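Local coordinates for cell division control protein 73 (PDB 3V46) that acts as a subunit of the PAF1 complex in transcription elongation, its C-terminal Ras-like domain promoting association of the complex with chromatin, at residues R77-K81 / P82-D86; F92-H96 / T97-N101; S107-E110 / L111-C115. All blocks are in the same frame, centred on the assembly; numbering follows the deposited sequence.

Interaction 1 (R77-K81 / P82-D86); sequences RMFTK and PEYWD
The ring of Phe79 has the six-membered ring of Trp85 stacked over one face, the two centroids 4.2 Å apart and the planes opened to 29°, while Trp85 N lies at its edge, in plane. CD2 of Phe79 sits off-centre over the indole, 3.5 Å from Trp85 CE2. Tyr84 turns its edge toward the face of Phe79 in an offset edge-to-face pair with the planes at 64°, completing an aromatic cluster. One face of Tyr84 carries the carbonyl O of Met78 over its centre, and Lys81 O lies at the ring's edge, in plane. The methyl CE of Met78 reaches Tyr84 CE1 at 3.3 Å because the thioether chain bends at its last torsion (chi3 -76°). Lys81 CG packs obliquely against the same ring, 3.2 Å from Tyr84 CD2; Lys81 NZ lies 3.7 Å from Glu83 OE2, a long salt bridge. Phe79 is the centre of an inverse gamma turn; after it, Tyr84 N donates to Lys81 O, 3.0 Å. All of this lies near the surface, between strands 68-73 and 88-92. Its inner side rests on strand 16-18, where Phe79 and Trp85 touch Leu18 and Met78 touches Ile16.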
ATOM      1  N   ARG A  77       3.184   9.445 -12.149  1.00 26.85           N
ATOM      2  CA  ARG A  77       3.202  10.688 -12.918  1.00 30.04           C
ATOM      3  C   ARG A  77       3.499  11.918 -12.048  1.00 31.73           C
ATOM      4  O   ARG A  77       4.038  12.909 -12.534  1.00 36.78           O
ATOM      5  CB  ARG A  77       1.873  10.877 -13.660  1.00 32.90           C
ATOM      6  CG  ARG A  77       1.560   9.767 -14.663  1.00 33.46           C
ATOM      7  CD  ARG A  77       0.324  10.088 -15.513  1.00 35.17           C
ATOM      8  NE  ARG A  77      -0.886  10.236 -14.702  1.00 36.67           N
ATOM      9  CZ  ARG A  77      -1.674   9.226 -14.336  1.00 39.22           C
ATOM     10  NH1 ARG A  77      -2.748   9.453 -13.592  1.00 39.53           N
ATOM     11  NH2 ARG A  77      -1.387   7.987 -14.712  1.00 37.89           N
ATOM     12  N   MET A  78       3.148  11.855 -10.769  1.00 33.10           N
ATOM     13  CA  MET A  78       3.335  12.985  -9.861  1.00 34.80           C
ATOM     14  C   MET A  78       4.798  13.191  -9.495  1.00 36.41           C
ATOM     15  O   MET A  78       5.145  14.200  -8.893  1.00 37.02           O
ATOM     16  CB  MET A  78       2.532  12.785  -8.569  1.00 35.05           C
ATOM     17  CG  MET A  78       3.128  11.757  -7.605  1.00 37.05           C
ATOM     18  SD  MET A  78       2.256  11.682  -6.024  1.00 38.91           S
ATOM     19  CE  MET A  78       2.861  13.154  -5.205  1.00 41.39           C
ATOM     20  N   PHE A  79       5.647  12.231  -9.848  1.00 32.80           N
ATOM     21  CA  PHE A  79       7.033  12.230  -9.392  1.00 31.63           C
ATOM     22  C   PHE A  79       7.912  13.024 -10.343  1.00 33.24           C
ATOM     23  O   PHE A  79       8.749  12.469 -11.052  1.00 34.40           O
ATOM     24  CB  PHE A  79       7.535  10.793  -9.248  1.00 25.95           C
ATOM     25  CG  PHE A  79       6.904  10.050  -8.106  1.00 25.21           C
ATOM     26  CD1 PHE A  79       5.659   9.474  -8.238  1.00 27.43           C
ATOM     27  CD2 PHE A  79       7.557   9.943  -6.894  1.00 26.14           C
ATOM     28  CE1 PHE A  79       5.085   8.796  -7.180  1.00 26.95           C
ATOM     29  CE2 PHE A  79       6.986   9.273  -5.846  1.00 25.52           C
ATOM     30  CZ  PHE A  79       5.750   8.703  -5.990  1.00 23.02           C
ATOM     31  N   THR A  80       7.719  14.336 -10.328  1.00 35.82           N
ATOM     32  CA  THR A  80       8.394  15.230 -11.263  1.00 39.57           C
ATOM     33  C   THR A  80       9.728  15.719 -10.718  1.00 40.75           C
ATOM     34  O   THR A  80      10.514  16.347 -11.435  1.00 43.56           O
ATOM     35  CB  THR A  80       7.494  16.420 -11.606  1.00 42.00           C
ATOM     36  OG1 THR A  80       7.035  17.043 -10.400  1.00 43.36           O
ATOM     37  CG2 THR A  80       6.295  15.944 -12.401  1.00 41.97           C
ATOM     38  N   LYS A  81       9.984  15.440  -9.446  1.00 38.88           N
ATOM     39  CA  LYS A  81      11.301  15.674  -8.863  1.00 40.68           C
ATOM     40  C   LYS A  81      11.652  14.477  -7.997  1.00 41.17           C
ATOM     41  O   LYS A  81      10.777  13.883  -7.384  1.00 37.84           O
ATOM     42  CB  LYS A  81      11.324  16.963  -8.045  1.00 44.45           C
ATOM     43  CG  LYS A  81      10.193  17.099  -7.047  1.00 51.39           C
ATOM     44  CD  LYS A  81      10.223  18.456  -6.356  1.00 54.46           C
ATOM     45  CE  LYS A  81      10.108  19.599  -7.353  1.00 56.63           C
ATOM     46  NZ  LYS A  81      10.141  20.940  -6.693  1.00 57.26           N
ATOM     47  N   PRO A  82      12.938  14.109  -7.961  1.00 44.31           N
ATOM     48  CA  PRO A  82      13.365  12.908  -7.241  1.00 47.36           C
ATOM     49  C   PRO A  82      12.935  12.927  -5.777  1.00 43.17           C
ATOM     50  O   PRO A  82      12.704  11.868  -5.182  1.00 42.48           O
ATOM     51  CB  PRO A  82      14.892  12.956  -7.358  1.00 48.82           C
ATOM     52  CG  PRO A  82      15.154  13.778  -8.576  1.00 51.10           C
ATOM     53  CD  PRO A  82      14.069  14.806  -8.598  1.00 49.00           C
ATOM     54  N   GLU A  83      12.800  14.112  -5.196  1.00 41.36           N
ATOM     55  CA  GLU A  83      12.492  14.188  -3.768  1.00 47.25           C
ATOM     56  C   GLU A  83      11.104  13.628  -3.423  1.00 43.58           C
ATOM     57  O   GLU A  83      10.851  13.271  -2.271  1.00 45.38           O
ATOM     58  CB  GLU A  83      12.685  15.609  -3.220  1.00 53.85           C
ATOM     59  CG  GLU A  83      12.046  16.733  -4.025  1.00 57.77           C
ATOM     60  CD  GLU A  83      12.366  18.105  -3.441  1.00 60.84           C
ATOM     61  OE1 GLU A  83      13.066  18.160  -2.407  1.00 62.63           O
ATOM     62  OE2 GLU A  83      11.921  19.127  -4.007  1.00 62.05           O
ATOM     63  N   TYR A  84      10.216  13.530  -4.412  1.00 38.53           N
ATOM     64  CA  TYR A  84       8.932  12.873  -4.206  1.00 35.99           C
ATOM     65  C   TYR A  84       9.170  11.434  -3.764  1.00 27.98           C
ATOM     66  O   TYR A  84       8.414  10.880  -2.974  1.00 28.39           O
ATOM     67  CB  TYR A  84       8.089  12.862  -5.488  1.00 40.96           C
ATOM     68  CG  TYR A  84       7.268  14.108  -5.732  1.00 44.79           C
ATOM     69  CD1 TYR A  84       6.001  14.245  -5.184  1.00 47.41           C
ATOM     70  CD2 TYR A  84       7.745  15.133  -6.536  1.00 42.94           C
ATOM     71  CE1 TYR A  84       5.241  15.377  -5.412  1.00 50.65           C
ATOM     72  CE2 TYR A  84       6.994  16.269  -6.767  1.00 46.33           C
ATOM     73  CZ  TYR A  84       5.742  16.384  -6.205  1.00 50.57           C
ATOM     74  OH  TYR A  84       4.987  17.511  -6.436  1.00 56.69           O
ATOM     75  N   TRP A  85      10.223  10.820  -4.284  1.00 22.91           N
ATOM     76  CA  TRP A  85      10.502   9.428  -3.952  1.00 20.85           C
ATOM     77  C   TRP A  85      10.840   9.232  -2.478  1.00 18.82           C
ATOM     78  O   TRP A  85      10.582   8.166  -1.925  1.00 18.41           O
ATOM     79  CB  TRP A  85      11.612   8.872  -4.842  1.00 21.31           C
ATOM     80  CG  TRP A  85      11.081   8.556  -6.182  1.00 25.85           C
ATOM     81  CD1 TRP A  85      11.240   9.275  -7.333  1.00 29.83           C
ATOM     82  CD2 TRP A  85      10.237   7.450  -6.508  1.00 29.97           C
ATOM     83  NE1 TRP A  85      10.555   8.670  -8.361  1.00 32.73           N
ATOM     84  CE2 TRP A  85       9.933   7.547  -7.879  1.00 32.28           C
ATOM     85  CE3 TRP A  85       9.720   6.380  -5.774  1.00 29.08           C
ATOM     86  CZ2 TRP A  85       9.125   6.621  -8.526  1.00 29.14           C
ATOM     87  CZ3 TRP A  85       8.920   5.462  -6.421  1.00 31.09           C
ATOM     88  CH2 TRP A  85       8.641   5.583  -7.785  1.00 29.48           C
ATOM     89  N   ASP A  86      11.400  10.253  -1.839  1.00 20.17           N
ATOM     90  CA  ASP A  86      11.736  10.158  -0.420  1.00 22.07           C
ATOM     91  C   ASP A  86      10.483  10.112   0.439  1.00 21.04           C
ATOM     92  O   ASP A  86      10.553   9.749   1.619  1.00 22.62           O
ATOM     93  CB  ASP A  86      12.587  11.345   0.027  1.00 25.12           C
ATOM     94  CG  ASP A  86      13.941  11.382  -0.635  1.00 28.35           C
ATOM     95  OD1 ASP A  86      14.493  10.301  -0.918  1.00 26.36           O
ATOM     96  OD2 ASP A  86      14.462  12.503  -0.865  1.00 35.84           O
TER

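Interaction 2 (F92-H96 / T97-N101); sequences FTTGH and TWQFN
An ST turn followed by a short 3-10 segment forms the bend after strand 88-92, and the amide of Gln99 reaches back from the 3-10 segment to bind the backbone at the strand end. Its two polar atoms are used in opposite senses. NE2 donates to the carbonyl O of Phe92 over 3.1 Å, approaching with a tilt of 31° from the carbonyl plane, and OE1 accepts from Thr94 N at 3.0 Å in a fairly straight bond (N-H...O 160°). The reach comes from a nearly fully extended chain, with CG anti to the backbone N (chi1 171°) and no bend beyond it. NE2 also bonds to the hydroxyl of Tyr103, and with both ends gripped the amide's rotation is fixed.

A water sits inside the bend and donates to Gln99 OE1 at 2.7 Å and to the carbonyl O of His96, while accepting from Gly95 N at 2.9 Å. OE1 is therefore held by two donors. Within the ST turn, Thr94 OG1 accepts from His96 N at 3.1 Å. The His96 carbonyl also receives Gln99 N, 3.0 Å away and well above the carbonyl plane, which links the turn to the 3-10 segment.

Apolar packing is lighter: Thr93 CG2 lies at the edge of the Phe100 ring, near its plane and 4.0 Å from CZ, while Thr93 OG1 bonds to the carbonyl of Tyr118.

The bend follows a central strand of the sheet. Phe92 pairs through its backbone with Leu18 and Thr93 with Tyr118, so strands 16-18 and 116-122 flank its start. Phe100 packs on helix 108-114 and meets Trp134 edge-to-face, and Gly95 O takes a hydrogen bond from His130 of helix 129-133.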
ATOM      1  N   PHE A  92       2.390  -1.239  -2.228  1.00 12.11           N
ATOM      2  CA  PHE A  92       1.647  -2.466  -2.429  1.00 12.35           C
ATOM      3  C   PHE A  92       2.125  -3.082  -3.725  1.00 13.71           C
ATOM      4  O   PHE A  92       2.210  -2.395  -4.747  1.00 14.76           O
ATOM      5  CB  PHE A  92       0.143  -2.195  -2.517  1.00 13.41           C
ATOM      6  CG  PHE A  92      -0.503  -1.828  -1.209  1.00 15.54           C
ATOM      7  CD1 PHE A  92       0.122  -0.992  -0.308  1.00 21.46           C
ATOM      8  CD2 PHE A  92      -1.746  -2.307  -0.890  1.00 20.94           C
ATOM      9  CE1 PHE A  92      -0.494  -0.652   0.892  1.00 22.39           C
ATOM     10  CE2 PHE A  92      -2.361  -1.963   0.302  1.00 21.83           C
ATOM     11  CZ  PHE A  92      -1.744  -1.130   1.181  1.00 21.19           C
ATOM     12  N   THR A  93       2.409  -4.382  -3.703  1.00 14.62           N
ATOM     13  CA  THR A  93       2.973  -5.047  -4.869  1.00 12.90           C
ATOM     14  C   THR A  93       1.980  -5.958  -5.573  1.00 15.05           C
ATOM     15  O   THR A  93       1.133  -6.599  -4.947  1.00 18.14           O
ATOM     16  CB  THR A  93       4.199  -5.894  -4.490  1.00 20.98           C
ATOM     17  OG1 THR A  93       3.811  -6.883  -3.530  1.00 20.32           O
ATOM     18  CG2 THR A  93       5.284  -5.034  -3.902  1.00 21.56           C
ATOM     19  N   THR A  94       2.114  -6.005  -6.891  1.00 18.11           N
ATOM     20  CA  THR A  94       1.244  -6.794  -7.746  1.00 21.72           C
ATOM     21  C   THR A  94       1.784  -8.192  -7.878  1.00 23.41           C
ATOM     22  O   THR A  94       1.054  -9.115  -8.203  1.00 27.83           O
ATOM     23  CB  THR A  94       1.193  -6.212  -9.171  1.00 21.97           C
ATOM     24  OG1 THR A  94       2.511  -6.227  -9.731  1.00 22.64           O
ATOM     25  CG2 THR A  94       0.664  -4.787  -9.150  1.00 24.67           C
ATOM     26  N   GLY A  95       3.084  -8.333  -7.652  1.00 21.96           N
ATOM     27  CA  GLY A  95       3.761  -9.590  -7.898  1.00 30.14           C
ATOM     28  C   GLY A  95       4.550  -9.610  -9.196  1.00 30.38           C
ATOM     29  O   GLY A  95       5.215 -10.592  -9.481  1.00 37.40           O
ATOM     30  N   HIS A  96       4.475  -8.546  -9.992  1.00 27.85           N
ATOM     31  CA  HIS A  96       5.274  -8.454 -11.219  1.00 28.24           C
ATOM     32  C   HIS A  96       6.529  -7.650 -10.938  1.00 31.36           C
ATOM     33  O   HIS A  96       6.442  -6.537 -10.429  1.00 31.36           O
ATOM     34  CB  HIS A  96       4.497  -7.762 -12.329  1.00 29.89           C
ATOM     35  CG  HIS A  96       3.278  -8.508 -12.764  1.00 35.14           C
ATOM     36  ND1 HIS A  96       2.072  -7.884 -12.993  1.00 41.38           N
ATOM     37  CD2 HIS A  96       3.079  -9.824 -13.019  1.00 37.20           C
ATOM     38  CE1 HIS A  96       1.180  -8.785 -13.370  1.00 39.49           C
ATOM     39  NE2 HIS A  96       1.762  -9.968 -13.384  1.00 40.10           N
ATOM     40  N   THR A  97       7.695  -8.191 -11.286  1.00 35.72           N
ATOM     41  CA  THR A  97       8.934  -7.482 -11.011  1.00 38.74           C
ATOM     42  C   THR A  97       9.037  -6.213 -11.860  1.00 37.28           C
ATOM     43  O   THR A  97       9.691  -5.253 -11.464  1.00 39.90           O
ATOM     44  CB  THR A  97      10.170  -8.370 -11.227  1.00 45.62           C
ATOM     45  OG1 THR A  97      10.000  -9.611 -10.524  1.00 46.84           O
ATOM     46  CG2 THR A  97      11.420  -7.670 -10.710  1.00 49.13           C
ATOM     47  N   TRP A  98       8.374  -6.188 -13.016  1.00 33.12           N
ATOM     48  CA  TRP A  98       8.407  -4.994 -13.859  1.00 32.59           C
ATOM     49  C   TRP A  98       7.691  -3.810 -13.202  1.00 30.91           C
ATOM     50  O   TRP A  98       7.796  -2.676 -13.683  1.00 30.16           O
ATOM     51  CB  TRP A  98       7.822  -5.281 -15.253  1.00 35.93           C
ATOM     52  CG  TRP A  98       7.750  -4.071 -16.170  1.00 42.70           C
ATOM     53  CD1 TRP A  98       6.629  -3.357 -16.504  1.00 45.83           C
ATOM     54  CD2 TRP A  98       8.841  -3.445 -16.867  1.00 43.67           C
ATOM     55  NE1 TRP A  98       6.956  -2.329 -17.362  1.00 45.55           N
ATOM     56  CE2 TRP A  98       8.305  -2.361 -17.600  1.00 44.47           C
ATOM     57  CE3 TRP A  98      10.217  -3.691 -16.939  1.00 49.30           C
ATOM     58  CZ2 TRP A  98       9.097  -1.526 -18.391  1.00 47.25           C
ATOM     59  CZ3 TRP A  98      11.003  -2.862 -17.733  1.00 50.86           C
ATOM     60  CH2 TRP A  98      10.440  -1.794 -18.445  1.00 49.76           C
ATOM     61  N   GLN A  99       6.986  -4.062 -12.099  1.00 26.77           N
ATOM     62  CA  GLN A  99       6.312  -2.987 -11.365  1.00 24.80           C
ATOM     63  C   GLN A  99       7.286  -1.849 -11.063  1.00 25.69           C
ATOM     64  O   GLN A  99       6.925  -0.680 -11.130  1.00 26.86           O
ATOM     65  CB  GLN A  99       5.685  -3.492 -10.045  1.00 23.36           C
ATOM     66  CG  GLN A  99       5.166  -2.349  -9.182  1.00 21.06           C
ATOM     67  CD  GLN A  99       4.512  -2.783  -7.874  1.00 20.68           C
ATOM     68  OE1 GLN A  99       4.129  -3.938  -7.701  1.00 21.63           O
ATOM     69  NE2 GLN A  99       4.347  -1.837  -6.961  1.00 19.85           N
ATOM     70  N   PHE A 100       8.527  -2.195 -10.741  1.00 25.34           N
ATOM     71  CA  PHE A 100       9.467  -1.213 -10.192  1.00 24.83           C
ATOM     72  C   PHE A 100      10.396  -0.572 -11.227  1.00 26.54           C
ATOM     73  O   PHE A 100      11.273   0.208 -10.867  1.00 29.65           O
ATOM     74  CB  PHE A 100      10.297  -1.875  -9.084  1.00 24.79           C
ATOM     75  CG  PHE A 100       9.510  -2.857  -8.262  1.00 23.56           C
ATOM     76  CD1 PHE A 100       8.463  -2.426  -7.464  1.00 23.44           C
ATOM     77  CD2 PHE A 100       9.801  -4.211  -8.296  1.00 24.05           C
ATOM     78  CE1 PHE A 100       7.721  -3.321  -6.729  1.00 23.93           C
ATOM     79  CE2 PHE A 100       9.060  -5.104  -7.544  1.00 23.66           C
ATOM     80  CZ  PHE A 100       8.014  -4.655  -6.769  1.00 23.14           C
ATOM     81  N   ASN A 101      10.194  -0.862 -12.506  1.00 28.92           N
ATOM     82  CA  ASN A 101      11.177  -0.464 -13.515  1.00 28.92           C
ATOM     83  C   ASN A 101      11.456   1.042 -13.579  1.00 33.55           C
ATOM     84  O   ASN A 101      12.592   1.456 -13.814  1.00 35.39           O
ATOM     85  CB  ASN A 101      10.780  -0.977 -14.898  1.00 32.52           C
ATOM     86  CG  ASN A 101      11.789  -0.586 -15.960  1.00 46.58           C
ATOM     87  OD1 ASN A 101      11.531   0.286 -16.793  1.00 53.12           O
ATOM     88  ND2 ASN A 101      12.962  -1.213 -15.917  1.00 50.21           N
TER
HETATM   89  O   HOH W   1       5.230  -6.411  -7.844  1.00 22.10           O

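Interaction 3 (S107-E110 / L111-C115); sequences SPQE and LFQRC
Phe112 turns its ring back along the helix toward Pro108, one turn earlier, so that CD2 and CE2 of the ring lie near the pyrrolidine; the closest side-chain approach is Pro108 CB to Phe112 CD2, 4.0 Å. The ring is put there by a first torsion of -64°, with CG beside the backbone N and anti to the carbonyl carbon. The carbonyl O of Pro108 lies obliquely to the ring, and Leu111 CD2 packs over one of its faces, off-centre.

On the outer surface, Gln109 and Gln113 run side by side, pointing the same way. Glu110 and Arg114 are also one turn apart. The Glu110 chain is extended, whereas that of Arg114 bends at chi3 (-60°), and a water bridges their ends. It donates to Glu110 OE2 at 2.6 Å and accepts from Arg114 NH1 at 3.0 Å, lying at the edge of the guanidinium and in its plane. Glu110 OE2 and Arg114 NH1 themselves stay 4.7 Å apart, not in contact.

Ser107 occupies the N-cap position, and its carbonyl O accepts from Leu111 N at 2.9 Å, almost in line with the C=O. Phe112 N to Pro108 O is equally short. Beyond these two the pattern loosens: Gln113 N bonds to Glu110 O at 3.2 Å, whereas its bond to Gln109 O and that from Arg114 N to Glu110 O are weak. Leu111 O then accepts from both Arg114 N and Cys115 N.

Proline suits the first turn, where a backbone N-H has no intrahelical carbonyl to bond, so lacking one costs no helix bond. The opposite charges of Glu110 and Arg114 probably attract each other through the water, a solvent-mediated link along the exposed side, while Leu111 and Phe112 give the helix its apolar buried side.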
ATOM      1  N   SER A 107      15.243  -2.060  -8.198  1.00 33.83           N
ATOM      2  CA  SER A 107      15.402  -3.464  -7.847  1.00 37.52           C
ATOM      3  C   SER A 107      14.736  -3.710  -6.500  1.00 36.09           C
ATOM      4  O   SER A 107      14.850  -2.886  -5.589  1.00 36.68           O
ATOM      5  CB  SER A 107      16.879  -3.866  -7.791  1.00 39.53           C
ATOM      6  OG  SER A 107      17.503  -3.366  -6.622  1.00 41.08           O
ATOM      7  N   PRO A 108      14.026  -4.838  -6.374  1.00 34.21           N
ATOM      8  CA  PRO A 108      13.276  -5.094  -5.137  1.00 29.60           C
ATOM      9  C   PRO A 108      14.166  -5.105  -3.901  1.00 25.53           C
ATOM     10  O   PRO A 108      13.760  -4.626  -2.847  1.00 24.20           O
ATOM     11  CB  PRO A 108      12.675  -6.485  -5.364  1.00 32.10           C
ATOM     12  CG  PRO A 108      12.665  -6.674  -6.843  1.00 35.58           C
ATOM     13  CD  PRO A 108      13.796  -5.872  -7.397  1.00 37.29           C
ATOM     14  N   GLN A 109      15.370  -5.646  -4.022  1.00 29.44           N
ATOM     15  CA  GLN A 109      16.257  -5.714  -2.870  1.00 30.11           C
ATOM     16  C   GLN A 109      16.533  -4.326  -2.285  1.00 32.03           C
ATOM     17  O   GLN A 109      16.372  -4.124  -1.082  1.00 32.09           O
ATOM     18  CB  GLN A 109      17.565  -6.431  -3.218  1.00 37.44           C
ATOM     19  CG  GLN A 109      18.529  -6.538  -2.044  1.00 45.19           C
ATOM     20  CD  GLN A 109      19.514  -7.680  -2.189  1.00 53.46           C
ATOM     21  OE1 GLN A 109      19.974  -7.984  -3.290  1.00 57.34           O
ATOM     22  NE2 GLN A 109      19.838  -8.328  -1.073  1.00 56.94           N
ATOM     23  N   GLU A 110      16.937  -3.365  -3.115  1.00 30.93           N
ATOM     24  CA  GLU A 110      17.187  -2.019  -2.607  1.00 31.18           C
ATOM     25  C   GLU A 110      15.888  -1.335  -2.201  1.00 26.59           C
ATOM     26  O   GLU A 110      15.806  -0.723  -1.140  1.00 28.95           O
ATOM     27  CB  GLU A 110      17.927  -1.139  -3.620  1.00 33.38           C
ATOM     28  CG  GLU A 110      18.189   0.276  -3.085  1.00 32.86           C
ATOM     29  CD  GLU A 110      19.073   1.120  -3.997  1.00 37.70           C
ATOM     30  OE1 GLU A 110      19.090   0.853  -5.215  1.00 39.71           O
ATOM     31  OE2 GLU A 110      19.740   2.055  -3.495  1.00 40.43           O
ATOM     32  N   LEU A 111      14.869  -1.449  -3.048  1.00 22.81           N
ATOM     33  CA  LEU A 111      13.604  -0.779  -2.812  1.00 19.86           C
ATOM     34  C   LEU A 111      13.004  -1.171  -1.463  1.00 21.22           C
ATOM     35  O   LEU A 111      12.582  -0.306  -0.698  1.00 21.22           O
ATOM     36  CB  LEU A 111      12.618  -1.108  -3.941  1.00 20.29           C
ATOM     37  CG  LEU A 111      11.222  -0.505  -3.826  1.00 19.38           C
ATOM     38  CD1 LEU A 111      11.293   1.011  -3.879  1.00 20.22           C
ATOM     39  CD2 LEU A 111      10.332  -1.046  -4.936  1.00 21.98           C
ATOM     40  N   PHE A 112      12.949  -2.466  -1.168  1.00 19.46           N
ATOM     41  CA  PHE A 112      12.261  -2.919   0.042  1.00 19.66           C
ATOM     42  C   PHE A 112      13.143  -2.891   1.282  1.00 22.77           C
ATOM     43  O   PHE A 112      12.683  -3.181   2.388  1.00 24.66           O
ATOM     44  CB  PHE A 112      11.625  -4.288  -0.188  1.00 19.34           C
ATOM     45  CG  PHE A 112      10.539  -4.258  -1.228  1.00 18.13           C
ATOM     46  CD1 PHE A 112       9.528  -3.316  -1.155  1.00 20.90           C
ATOM     47  CD2 PHE A 112      10.554  -5.132  -2.303  1.00 20.15           C
ATOM     48  CE1 PHE A 112       8.551  -3.261  -2.121  1.00 19.30           C
ATOM     49  CE2 PHE A 112       9.579  -5.081  -3.265  1.00 19.97           C
ATOM     50  CZ  PHE A 112       8.573  -4.140  -3.175  1.00 20.19           C
ATOM     51  N   GLN A 113      14.396  -2.497   1.099  1.00 24.06           N
ATOM     52  CA  GLN A 113      15.263  -2.208   2.222  1.00 28.98           C
ATOM     53  C   GLN A 113      14.951  -0.822   2.776  1.00 30.27           C
ATOM     54  O   GLN A 113      15.190  -0.547   3.948  1.00 37.26           O
ATOM     55  CB  GLN A 113      16.729  -2.287   1.804  1.00 32.76           C
ATOM     56  CG  GLN A 113      17.313  -3.678   1.888  1.00 44.21           C
ATOM     57  CD  GLN A 113      18.813  -3.694   1.661  1.00 52.08           C
ATOM     58  OE1 GLN A 113      19.282  -3.783   0.524  1.00 55.60           O
ATOM     59  NE2 GLN A 113      19.575  -3.612   2.747  1.00 54.73           N
ATOM     60  N   ARG A 114      14.408   0.055   1.938  1.00 28.25           N
ATOM     61  CA  ARG A 114      14.185   1.425   2.370  1.00 31.54           C
ATOM     62  C   ARG A 114      12.734   1.900   2.294  1.00 28.32           C
ATOM     63  O   ARG A 114      12.418   2.957   2.845  1.00 29.56           O
ATOM     64  CB  ARG A 114      15.103   2.372   1.598  1.00 33.38           C
ATOM     65  CG  ARG A 114      14.875   2.398   0.110  1.00 29.96           C
ATOM     66  CD  ARG A 114      15.936   3.258  -0.554  1.00 30.35           C
ATOM     67  NE  ARG A 114      15.881   4.625  -0.051  1.00 29.41           N
ATOM     68  CZ  ARG A 114      16.930   5.432   0.082  1.00 28.98           C
ATOM     69  NH1 ARG A 114      18.149   5.027  -0.253  1.00 29.25           N
ATOM     70  NH2 ARG A 114      16.751   6.656   0.549  1.00 28.07           N
ATOM     71  N   CYS A 115      11.863   1.127   1.633  1.00 24.09           N
ATOM     72  CA  CYS A 115      10.427   1.405   1.594  1.00 22.16           C
ATOM     73  C   CYS A 115       9.710   0.137   2.036  1.00 21.43           C
ATOM     74  O   CYS A 115      10.057  -0.962   1.614  1.00 25.66           O
ATOM     75  CB  CYS A 115       9.913   1.781   0.184  1.00 23.84           C
ATOM     76  SG  CYS A 115      10.638   3.253  -0.619  1.00 29.30           S
TER
HETATM   77  O   HOH W   2      19.335   2.384  -0.928  1.00 39.54           O

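Along the chain the three contacts follow in series, neither nesting nor crossing. Interaction 1 folds the connection between strands 68-73 and 88-92 on itself; strand 88-92 then leads into interaction 2, which closes the bend at its end, and interaction 3 spans helix 108-114 from its N-cap to its end, the helix that joins strands 88-92 and 116-122 in a beta-alpha-beta unit. Interactions 2 and 3 touch: Phe100 packs on Pro108, Leu111 and Phe112, and Thr93 on Phe112, holding the bend against the helix. Interaction 1 stays apart, about 5 Å from interaction 3 and 7 Å from interaction 2 at the nearest atoms, although Tyr103 contacts both Trp85 and Gln99.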